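Local coordinates for protein histone-lysine N-methyltransferase SETMAR (Homo sapiens, PDB 3BO5) that methylates lysine on histone H3 using S-adenosylmethionine, through the methyltransferase region described here, within a larger transposase fusion protein that takes part in DNA double-strand break repair, at residues H134-G139 against F208-C213; E214-M219 against E243-D248. The protein carries 2 engineered substitutions. One frame throughout, in Å; residues are numbered along the deposited sequence.

Contact 1. Residues H134-G139 against F208-C213. With ZN (zinc ion), chain E; SAH (S-adenosyl-L-homocysteine), chain F.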
ATOM      1  N   HIS A 134       5.543  12.623 -17.178  1.00 17.86           N
ATOM      2  CA  HIS A 134       6.262  12.889 -18.426  1.00 18.96           C
ATOM      3  C   HIS A 134       6.660  11.564 -19.130  1.00 21.04           C
ATOM      4  O   HIS A 134       6.442  11.402 -20.322  1.00 21.83           O
ATOM      5  CB  HIS A 134       7.459  13.819 -18.134  1.00 21.51           C
ATOM      6  CG  HIS A 134       8.229  14.214 -19.353  1.00 25.26           C
ATOM      7  ND1 HIS A 134       7.607  14.760 -20.455  1.00 27.27           N
ATOM      8  CD2 HIS A 134       9.555  14.132 -19.657  1.00 28.23           C
ATOM      9  CE1 HIS A 134       8.520  15.004 -21.388  1.00 28.34           C
ATOM     10  NE2 HIS A 134       9.696  14.605 -20.936  1.00 24.26           N
ATOM     11  N   LYS A 135       7.192  10.630 -18.361  1.00 19.16           N
ATOM     12  CA  LYS A 135       7.775   9.398 -18.947  1.00 17.54           C
ATOM     13  C   LYS A 135       7.414   8.080 -18.287  1.00 17.50           C
ATOM     14  O   LYS A 135       7.929   7.042 -18.683  1.00 19.27           O
ATOM     15  CB  LYS A 135       9.287   9.533 -18.863  1.00 18.57           C
ATOM     16  CG  LYS A 135       9.812  10.566 -19.833  1.00 18.87           C
ATOM     17  CD  LYS A 135      11.271  10.692 -19.748  1.00 16.76           C
ATOM     18  CE  LYS A 135      11.861   9.465 -20.412  1.00 21.16           C
ATOM     19  NZ  LYS A 135      13.261   9.559 -20.507  1.00 22.95           N
ATOM     20  N   LYS A 136       6.599   8.115 -17.227  1.00 14.82           N
ATOM     21  CA  LYS A 136       6.329   6.939 -16.391  1.00 14.32           C
ATOM     22  C   LYS A 136       4.869   6.498 -16.502  1.00 13.43           C
ATOM     23  O   LYS A 136       4.422   5.632 -15.736  1.00 15.96           O
ATOM     24  CB  LYS A 136       6.687   7.284 -14.927  1.00 12.68           C
ATOM     25  CG  LYS A 136       8.158   7.722 -14.735  1.00 15.23           C
ATOM     26  CD  LYS A 136       8.420   8.151 -13.279  1.00 14.13           C
ATOM     27  CE  LYS A 136       7.478   9.223 -12.799  1.00 13.16           C
ATOM     28  NZ  LYS A 136       8.115   9.846 -11.544  1.00 13.29           N
ATOM     29  N   GLY A 137       4.111   7.023 -17.493  1.00 12.86           N
ATOM     30  CA  GLY A 137       2.684   6.713 -17.594  1.00 13.30           C
ATOM     31  C   GLY A 137       1.937   7.464 -16.554  1.00 13.90           C
ATOM     32  O   GLY A 137       2.305   8.593 -16.232  1.00 14.31           O
ATOM     33  N   TRP A 138       0.869   6.869 -16.041  1.00 14.47           N
ATOM     34  CA  TRP A 138       0.083   7.593 -15.041  1.00 13.05           C
ATOM     35  C   TRP A 138       0.788   7.478 -13.700  1.00 13.28           C
ATOM     36  O   TRP A 138       1.567   6.525 -13.457  1.00 14.87           O
ATOM     37  CB  TRP A 138      -1.309   6.969 -14.904  1.00 13.05           C
ATOM     38  CG  TRP A 138      -2.100   7.227 -16.124  1.00 14.98           C
ATOM     39  CD1 TRP A 138      -2.114   6.487 -17.281  1.00 19.31           C
ATOM     40  CD2 TRP A 138      -2.872   8.392 -16.375  1.00 15.27           C
ATOM     41  NE1 TRP A 138      -2.957   7.108 -18.220  1.00 20.94           N
ATOM     42  CE2 TRP A 138      -3.400   8.276 -17.686  1.00 20.31           C
ATOM     43  CE3 TRP A 138      -3.194   9.504 -15.606  1.00 16.49           C
ATOM     44  CZ2 TRP A 138      -4.271   9.234 -18.232  1.00 16.01           C
ATOM     45  CZ3 TRP A 138      -4.110  10.446 -16.139  1.00 19.00           C
ATOM     46  CH2 TRP A 138      -4.575  10.317 -17.458  1.00 18.70           C
ATOM     47  N   GLY A 139       0.620   8.478 -12.849  1.00 12.13           N
ATOM     48  CA  GLY A 139       1.103   8.398 -11.458  1.00 11.83           C
ATOM     49  C   GLY A 139       0.041   8.906 -10.508  1.00 12.55           C
ATOM     50  O   GLY A 139      -1.057   9.293 -10.941  1.00 13.42           O
ATOM     51  N   PHE A 208      -1.522   3.157  -8.838  1.00 10.07           N
ATOM     52  CA  PHE A 208      -0.903   4.216  -9.662  1.00 11.39           C
ATOM     53  C   PHE A 208       0.410   4.761  -9.142  1.00 11.12           C
ATOM     54  O   PHE A 208       1.024   5.601  -9.779  1.00 12.06           O
ATOM     55  CB  PHE A 208      -1.888   5.379  -9.821  1.00 11.44           C
ATOM     56  CG  PHE A 208      -3.051   5.012 -10.709  1.00 12.04           C
ATOM     57  CD1 PHE A 208      -2.844   4.853 -12.097  1.00 12.55           C
ATOM     58  CD2 PHE A 208      -4.333   4.810 -10.181  1.00 13.45           C
ATOM     59  CE1 PHE A 208      -3.916   4.470 -12.924  1.00 13.56           C
ATOM     60  CE2 PHE A 208      -5.400   4.420 -11.012  1.00 12.30           C
ATOM     61  CZ  PHE A 208      -5.187   4.300 -12.405  1.00 13.01           C
ATOM     62  N   LEU A 209       0.873   4.252  -8.000  1.00 11.16           N
ATOM     63  CA  LEU A 209       2.133   4.737  -7.445  1.00 10.85           C
ATOM     64  C   LEU A 209       3.319   4.304  -8.251  1.00  9.96           C
ATOM     65  O   LEU A 209       3.559   3.077  -8.405  1.00 12.05           O
ATOM     66  CB  LEU A 209       2.317   4.199  -6.067  1.00 10.68           C
ATOM     67  CG  LEU A 209       1.286   4.781  -5.075  1.00  9.37           C
ATOM     68  CD1 LEU A 209       1.245   3.895  -3.800  1.00 15.98           C
ATOM     69  CD2 LEU A 209       1.518   6.292  -4.778  1.00 13.10           C
ATOM     70  N   ASN A 210       4.060   5.297  -8.744  1.00 11.62           N
ATOM     71  CA  ASN A 210       5.312   4.954  -9.426  1.00  9.82           C
ATOM     72  C   ASN A 210       6.452   4.652  -8.463  1.00 10.84           C
ATOM     73  O   ASN A 210       6.390   4.932  -7.248  1.00 11.65           O
ATOM     74  CB  ASN A 210       5.644   6.073 -10.440  1.00 10.57           C
ATOM     75  CG  ASN A 210       4.720   6.028 -11.610  1.00 11.12           C
ATOM     76  OD1 ASN A 210       4.423   4.958 -12.132  1.00 11.42           O
ATOM     77  ND2 ASN A 210       4.279   7.207 -12.072  1.00 12.02           N
ATOM     78  N   HIS A 211       7.513   4.017  -9.000  1.00 10.16           N
ATOM     79  CA  HIS A 211       8.673   3.755  -8.196  1.00  9.98           C
ATOM     80  C   HIS A 211       9.573   4.986  -8.138  1.00 10.42           C
ATOM     81  O   HIS A 211       9.722   5.731  -9.059  1.00 11.75           O
ATOM     82  CB  HIS A 211       9.526   2.726  -8.999  1.00 11.61           C
ATOM     83  CG  HIS A 211      10.887   2.556  -8.451  1.00 12.44           C
ATOM     84  ND1 HIS A 211      11.130   1.877  -7.272  1.00 12.27           N
ATOM     85  CD2 HIS A 211      12.092   2.999  -8.899  1.00 14.30           C
ATOM     86  CE1 HIS A 211      12.437   1.920  -7.012  1.00 14.33           C
ATOM     87  NE2 HIS A 211      13.032   2.629  -7.974  1.00 12.06           N
ATOM     88  N   SER A 212      10.235   5.133  -7.020  1.00 11.01           N
ATOM     89  CA  SER A 212      11.332   6.043  -6.961  1.00 11.43           C
ATOM     90  C   SER A 212      12.467   5.415  -6.206  1.00 12.30           C
ATOM     91  O   SER A 212      12.210   4.718  -5.246  1.00 13.67           O
ATOM     92  CB  SER A 212      10.900   7.307  -6.240  1.00 13.89           C
ATOM     93  OG  SER A 212      12.090   8.146  -6.097  1.00 13.92           O
ATOM     94  N   CYS A 213      13.722   5.721  -6.614  1.00 13.04           N
ATOM     95  CA  CYS A 213      14.889   5.277  -5.886  1.00 13.98           C
ATOM     96  C   CYS A 213      15.045   6.031  -4.563  1.00 15.05           C
ATOM     97  O   CYS A 213      15.820   5.621  -3.706  1.00 17.38           O
ATOM     98  CB  CYS A 213      16.095   5.531  -6.836  1.00 15.06           C
ATOM     99  SG  CYS A 213      16.027   4.363  -8.213  1.00 15.19           S
TER
HETATM  100 ZN    ZN E 304      15.370   5.789 -10.078  1.00 14.24          ZN
HETATM  101  N   SAH F 305       2.677   4.184 -14.450  1.00 13.08           N
HETATM  102  CA  SAH F 305       1.680   3.121 -14.102  1.00 14.34           C
HETATM  103  CB  SAH F 305       1.384   3.069 -12.584  1.00 14.13           C
HETATM  104  CG  SAH F 305       2.517   2.308 -11.873  1.00 11.32           C
HETATM  105  SD  SAH F 305       2.519   0.544 -12.305  1.00 14.08           S
HETATM  106  C   SAH F 305       0.400   3.362 -14.933  1.00 12.98           C
HETATM  107  O   SAH F 305       0.388   4.190 -15.839  1.00 14.21           O
HETATM  108  OXT SAH F 305      -0.631   2.678 -14.632  1.00 14.58           O
HETATM  109  C5' SAH F 305       4.262   0.324 -12.713  1.00 14.52           C
HETATM  110  C4' SAH F 305       4.660   0.817 -14.102  1.00 13.30           C
HETATM  111  O4' SAH F 305       4.783   2.241 -14.132  1.00 11.50           O
HETATM  112  C3' SAH F 305       6.010   0.330 -14.540  1.00 15.50           C
HETATM  113  O3' SAH F 305       5.916  -0.996 -15.130  1.00 18.06           O
HETATM  114  C2' SAH F 305       6.459   1.361 -15.535  1.00 15.33           C
HETATM  115  O2' SAH F 305       5.711   1.290 -16.762  1.00 18.10           O
HETATM  116  C1' SAH F 305       5.964   2.626 -14.862  1.00 11.08           C
HETATM  117  N9  SAH F 305       6.907   3.151 -13.854  1.00 12.05           N
HETATM  118  C8  SAH F 305       6.723   3.260 -12.479  1.00 11.65           C
HETATM  119  N7  SAH F 305       7.772   3.867 -11.959  1.00 15.52           N
HETATM  120  C5  SAH F 305       8.628   4.196 -12.948  1.00 12.76           C
HETATM  121  C6  SAH F 305       9.896   4.814 -12.908  1.00 11.71           C
HETATM  122  N6  SAH F 305      10.495   5.319 -11.827  1.00 12.52           N
HETATM  123  N1  SAH F 305      10.522   4.930 -14.146  1.00 12.36           N
HETATM  124  C2  SAH F 305       9.951   4.475 -15.293  1.00 13.30           C
HETATM  125  N3  SAH F 305       8.704   3.888 -15.382  1.00 12.97           N
HETATM  126  C4  SAH F 305       8.125   3.717 -14.161  1.00 11.19           C
HETATM  127  O   HOH W   1       8.802   8.259  -9.438  1.00 18.44           O

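Contact 2. Residues E214-M219 against E243-D248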
ATOM      1  N   GLU A 214      14.355   7.173  -4.478  1.00 15.06           N
ATOM      2  CA  GLU A 214      14.339   7.980  -3.257  1.00 16.84           C
ATOM      3  C   GLU A 214      12.897   8.355  -3.052  1.00 15.18           C
ATOM      4  O   GLU A 214      12.495   9.492  -3.238  1.00 14.86           O
ATOM      5  CB  GLU A 214      15.189   9.242  -3.402  1.00 17.15           C
ATOM      6  CG  GLU A 214      16.653   8.985  -3.393  1.00 21.95           C
ATOM      7  CD  GLU A 214      17.474  10.268  -3.589  1.00 28.46           C
ATOM      8  OE1 GLU A 214      16.923  11.400  -3.400  1.00 31.87           O
ATOM      9  OE2 GLU A 214      18.669  10.108  -3.946  1.00 25.86           O
ATOM     10  N   PRO A 215      12.126   7.376  -2.610  1.00 14.66           N
ATOM     11  CA  PRO A 215      10.691   7.623  -2.602  1.00 14.09           C
ATOM     12  C   PRO A 215      10.256   8.413  -1.423  1.00 13.68           C
ATOM     13  O   PRO A 215      10.995   8.596  -0.464  1.00 14.11           O
ATOM     14  CB  PRO A 215      10.134   6.209  -2.472  1.00 15.06           C
ATOM     15  CG  PRO A 215      11.170   5.484  -1.674  1.00 13.74           C
ATOM     16  CD  PRO A 215      12.455   5.984  -2.229  1.00 13.08           C
ATOM     17  N   ASN A 216       8.966   8.768  -1.433  1.00 11.77           N
ATOM     18  CA  ASN A 216       8.452   9.508  -0.269  1.00 11.53           C
ATOM     19  C   ASN A 216       7.444   8.753   0.558  1.00 12.20           C
ATOM     20  O   ASN A 216       6.912   9.311   1.517  1.00 12.63           O
ATOM     21  CB  ASN A 216       7.875  10.881  -0.677  1.00 11.94           C
ATOM     22  CG  ASN A 216       6.822  10.815  -1.742  1.00 12.15           C
ATOM     23  OD1 ASN A 216       6.275   9.727  -2.055  1.00 11.88           O
ATOM     24  ND2 ASN A 216       6.503  11.996  -2.363  1.00 12.20           N
ATOM     25  N   LEU A 217       7.176   7.513   0.151  1.00 11.46           N
ATOM     26  CA  LEU A 217       6.318   6.622   0.969  1.00 12.52           C
ATOM     27  C   LEU A 217       7.141   5.415   1.428  1.00 12.15           C
ATOM     28  O   LEU A 217       8.039   4.924   0.709  1.00 13.28           O
ATOM     29  CB  LEU A 217       5.162   6.073   0.162  1.00 12.94           C
ATOM     30  CG  LEU A 217       4.267   7.139  -0.415  1.00 12.70           C
ATOM     31  CD1 LEU A 217       3.205   6.482  -1.300  1.00 11.97           C
ATOM     32  CD2 LEU A 217       3.654   8.071   0.665  1.00 15.04           C
ATOM     33  N   LEU A 218       6.743   4.914   2.594  1.00 12.17           N
ATOM     34  CA  LEU A 218       7.197   3.660   3.133  1.00 14.02           C
ATOM     35  C   LEU A 218       6.031   2.679   3.279  1.00 13.53           C
ATOM     36  O   LEU A 218       5.050   3.041   3.874  1.00 12.78           O
ATOM     37  CB  LEU A 218       7.843   3.843   4.549  1.00 16.09           C
ATOM     38  CG  LEU A 218       8.332   2.589   5.241  1.00 18.47           C
ATOM     39  CD1 LEU A 218       9.418   1.848   4.464  1.00 20.58           C
ATOM     40  CD2 LEU A 218       8.833   2.952   6.710  1.00 19.41           C
ATOM     41  N   MET A 219       6.179   1.434   2.785  1.00 12.45           N
ATOM     42  CA  MET A 219       5.126   0.447   2.904  1.00 12.90           C
ATOM     43  C   MET A 219       5.342  -0.438   4.152  1.00 13.79           C
ATOM     44  O   MET A 219       6.441  -0.973   4.364  1.00 15.75           O
ATOM     45  CB  MET A 219       5.182  -0.474   1.684  1.00 13.77           C
ATOM     46  CG  MET A 219       3.949  -1.454   1.706  1.00 13.19           C
ATOM     47  SD  MET A 219       4.073  -2.527   0.263  1.00 12.71           S
ATOM     48  CE  MET A 219       3.362  -1.439  -0.993  1.00 15.73           C
ATOM     49  N   GLU A 243       3.052  17.074  -5.162  1.00 13.30           N
ATOM     50  CA  GLU A 243       4.232  16.226  -5.178  1.00 12.54           C
ATOM     51  C   GLU A 243       3.721  14.845  -5.555  1.00 12.75           C
ATOM     52  O   GLU A 243       2.771  14.306  -4.925  1.00 12.72           O
ATOM     53  CB  GLU A 243       4.908  16.128  -3.797  1.00 12.50           C
ATOM     54  CG  GLU A 243       6.233  15.395  -3.874  1.00 15.05           C
ATOM     55  CD  GLU A 243       7.016  15.487  -2.600  1.00 13.99           C
ATOM     56  OE1 GLU A 243       6.826  16.486  -1.858  1.00 15.15           O
ATOM     57  OE2 GLU A 243       7.869  14.596  -2.330  1.00 15.77           O
ATOM     58  N   GLU A 244       4.444  14.242  -6.477  1.00 12.94           N
ATOM     59  CA  GLU A 244       4.126  12.852  -6.854  1.00 10.68           C
ATOM     60  C   GLU A 244       4.488  11.887  -5.734  1.00 12.08           C
ATOM     61  O   GLU A 244       5.494  12.070  -5.021  1.00 12.10           O
ATOM     62  CB  GLU A 244       4.907  12.414  -8.072  1.00 10.60           C
ATOM     63  CG  GLU A 244       4.633  10.924  -8.459  1.00 11.02           C
ATOM     64  CD  GLU A 244       5.207  10.548  -9.816  1.00 12.91           C
ATOM     65  OE1 GLU A 244       6.053  11.326 -10.380  1.00 14.48           O
ATOM     66  OE2 GLU A 244       4.856   9.443 -10.334  1.00 13.52           O
ATOM     67  N   LEU A 245       3.606  10.899  -5.539  1.00 10.59           N
ATOM     68  CA  LEU A 245       3.757   9.912  -4.442  1.00  9.84           C
ATOM     69  C   LEU A 245       4.466   8.689  -5.041  1.00 11.69           C
ATOM     70  O   LEU A 245       4.090   8.265  -6.164  1.00 11.88           O
ATOM     71  CB  LEU A 245       2.374   9.512  -3.945  1.00 11.02           C
ATOM     72  CG  LEU A 245       1.611  10.700  -3.328  1.00  9.48           C
ATOM     73  CD1 LEU A 245       0.163  10.312  -3.144  1.00 12.59           C
ATOM     74  CD2 LEU A 245       2.213  11.096  -1.980  1.00 11.74           C
ATOM     75  N   SER A 246       5.439   8.163  -4.331  1.00 11.78           N
ATOM     76  CA  SER A 246       6.216   7.021  -4.879  1.00 11.96           C
ATOM     77  C   SER A 246       6.613   6.102  -3.790  1.00 10.14           C
ATOM     78  O   SER A 246       6.736   6.500  -2.610  1.00 10.67           O
ATOM     79  CB  SER A 246       7.436   7.570  -5.551  1.00 11.71           C
ATOM     80  OG  SER A 246       8.266   8.299  -4.638  1.00 12.97           O
ATOM     81  N   TYR A 247       6.882   4.838  -4.134  1.00 10.55           N
ATOM     82  CA  TYR A 247       7.536   3.988  -3.142  1.00 10.09           C
ATOM     83  C   TYR A 247       8.594   3.157  -3.878  1.00 10.31           C
ATOM     84  O   TYR A 247       8.689   3.232  -5.108  1.00 11.77           O
ATOM     85  CB  TYR A 247       6.590   3.023  -2.422  1.00 12.80           C
ATOM     86  CG  TYR A 247       5.856   1.919  -3.174  1.00 11.64           C
ATOM     87  CD1 TYR A 247       6.354   0.617  -3.210  1.00 12.42           C
ATOM     88  CD2 TYR A 247       4.561   2.166  -3.752  1.00 11.39           C
ATOM     89  CE1 TYR A 247       5.607  -0.411  -3.770  1.00 12.68           C
ATOM     90  CE2 TYR A 247       3.818   1.122  -4.319  1.00 13.60           C
ATOM     91  CZ  TYR A 247       4.367  -0.140  -4.333  1.00 13.38           C
ATOM     92  OH  TYR A 247       3.685  -1.247  -4.798  1.00 13.93           O
ATOM     93  N   ASP A 248       9.417   2.495  -3.065  1.00 10.98           N
ATOM     94  CA  ASP A 248      10.515   1.748  -3.665  1.00 13.04           C
ATOM     95  C   ASP A 248      10.062   0.366  -4.053  1.00 11.12           C
ATOM     96  O   ASP A 248       9.700  -0.424  -3.182  1.00 11.97           O
ATOM     97  CB  ASP A 248      11.630   1.673  -2.639  1.00 11.88           C
ATOM     98  CG  ASP A 248      12.817   0.779  -3.055  1.00 15.09           C
ATOM     99  OD1 ASP A 248      12.889   0.251  -4.191  1.00 14.50           O
ATOM    100  OD2 ASP A 248      13.724   0.721  -2.150  1.00 16.89           O
TER
HETATM  101  O   HOH W   2       9.308   2.733  -0.279  1.00 13.15           O

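Contact 1. Residues H134-G139 against F208-C213
The carbonyl oxygen of W138 is shared between N210 and S-adenosylhomocysteine, the product left after methyl transfer: N210 ND2 donates to W138 O over 3.1 Å from above the carbonyl plane, in a bent hydrogen bond (N-H...O angle 138°), while S-adenosylhomocysteine N donates to W138 O over 2.8 Å. An asparagine suits this place because its amide has a second N-H, which goes to E244. With CG opposite the carbonyl carbon (chi1 -72°), the amide of N210 lies against G139, where the missing beta carbon leaves it room; G139 CA makes a CH...O contact of 3.3 Å with F208 O. W138 CB meets F208 CD1 at 3.8 Å, obliquely to the ring. H211 N donates to S-adenosylhomocysteine N7 (3.0 Å) and H211 O accepts from its N6, recognising the adenine, while the methylenes of K136 pack on the base. K136 NZ is salt-bridged to E244 and donates to a water that donates to H211 O. C213 binds zinc with C274, C276 and C281. The meeting of G-W-G with the N-H-S-C motif forms the SET cofactor site. Strand 244-247 runs between strands 138-142 and 210-211 in the sheet, and F208 packs on V130 of strand 128-132.

Contact 2. Residues E214-M219 against E243-D248
The side-chain nitrogen of N216, ND2, is gripped by two acceptors: it gives one N-H to E244 O (2.8 Å) and the other to E243 OE2 (2.9 Å). The carboxylate oxygen lies in the amide plane of N216 but is met from above its own plane, the two flat groups being turned 41° apart; E243 OE1 is held by the backbone N of V240. At the other end of the amide, N216 OD1 accepts S246 N over 2.9 Å in a fairly straight bond (160°). The side chain thus pairs with the strand backbone on both flanks of L245, as a peptide group of a neighbouring strand would, a role that needs an amide with both donor and acceptor. CG sits between the backbone N and carbonyl carbon (chi1 55°), which turns the amide onto this edge. L217 N donates to S246 O over 3.0 Å, and P215, compact and without an N-H, lays CB against Y247 CA at 3.5 Å. A water joins L217 O to D248 N. Farther on, the flexible M219 puts its methyl over one face of the Y247 ring, a CH-pi contact with CE 4.0 Å from the centroid, while Y247 OH is hydrogen-bonded to R264 NH1. The P-N end of the N-H-S-C-x-P-N motif against E-L-S-Y-D is the pseudoknot arrangement of SET domains.

Overall arrangement
From the N terminus, the chain first lays down 134-139 and, after helix 162-169 and several strands, returns with 208-213, so contact 1 closes a long loop. It then runs straight on into 214-219, goes out and back through strand 230-235, and comes home as 243-248, closing the much shorter loop of contact 2. The loops follow in series, neither enclosing the other, yet the centres of the contacts lie about 10 Å apart. E244 joins them, reaching K136 and N210 with its two carboxylate oxygens. Strand 244-247 shares a sheet with 138-142 and 210-211, whereas 217-223 is in the larger one, so the contacts tie the cofactor side of the SET domain to its second sheet.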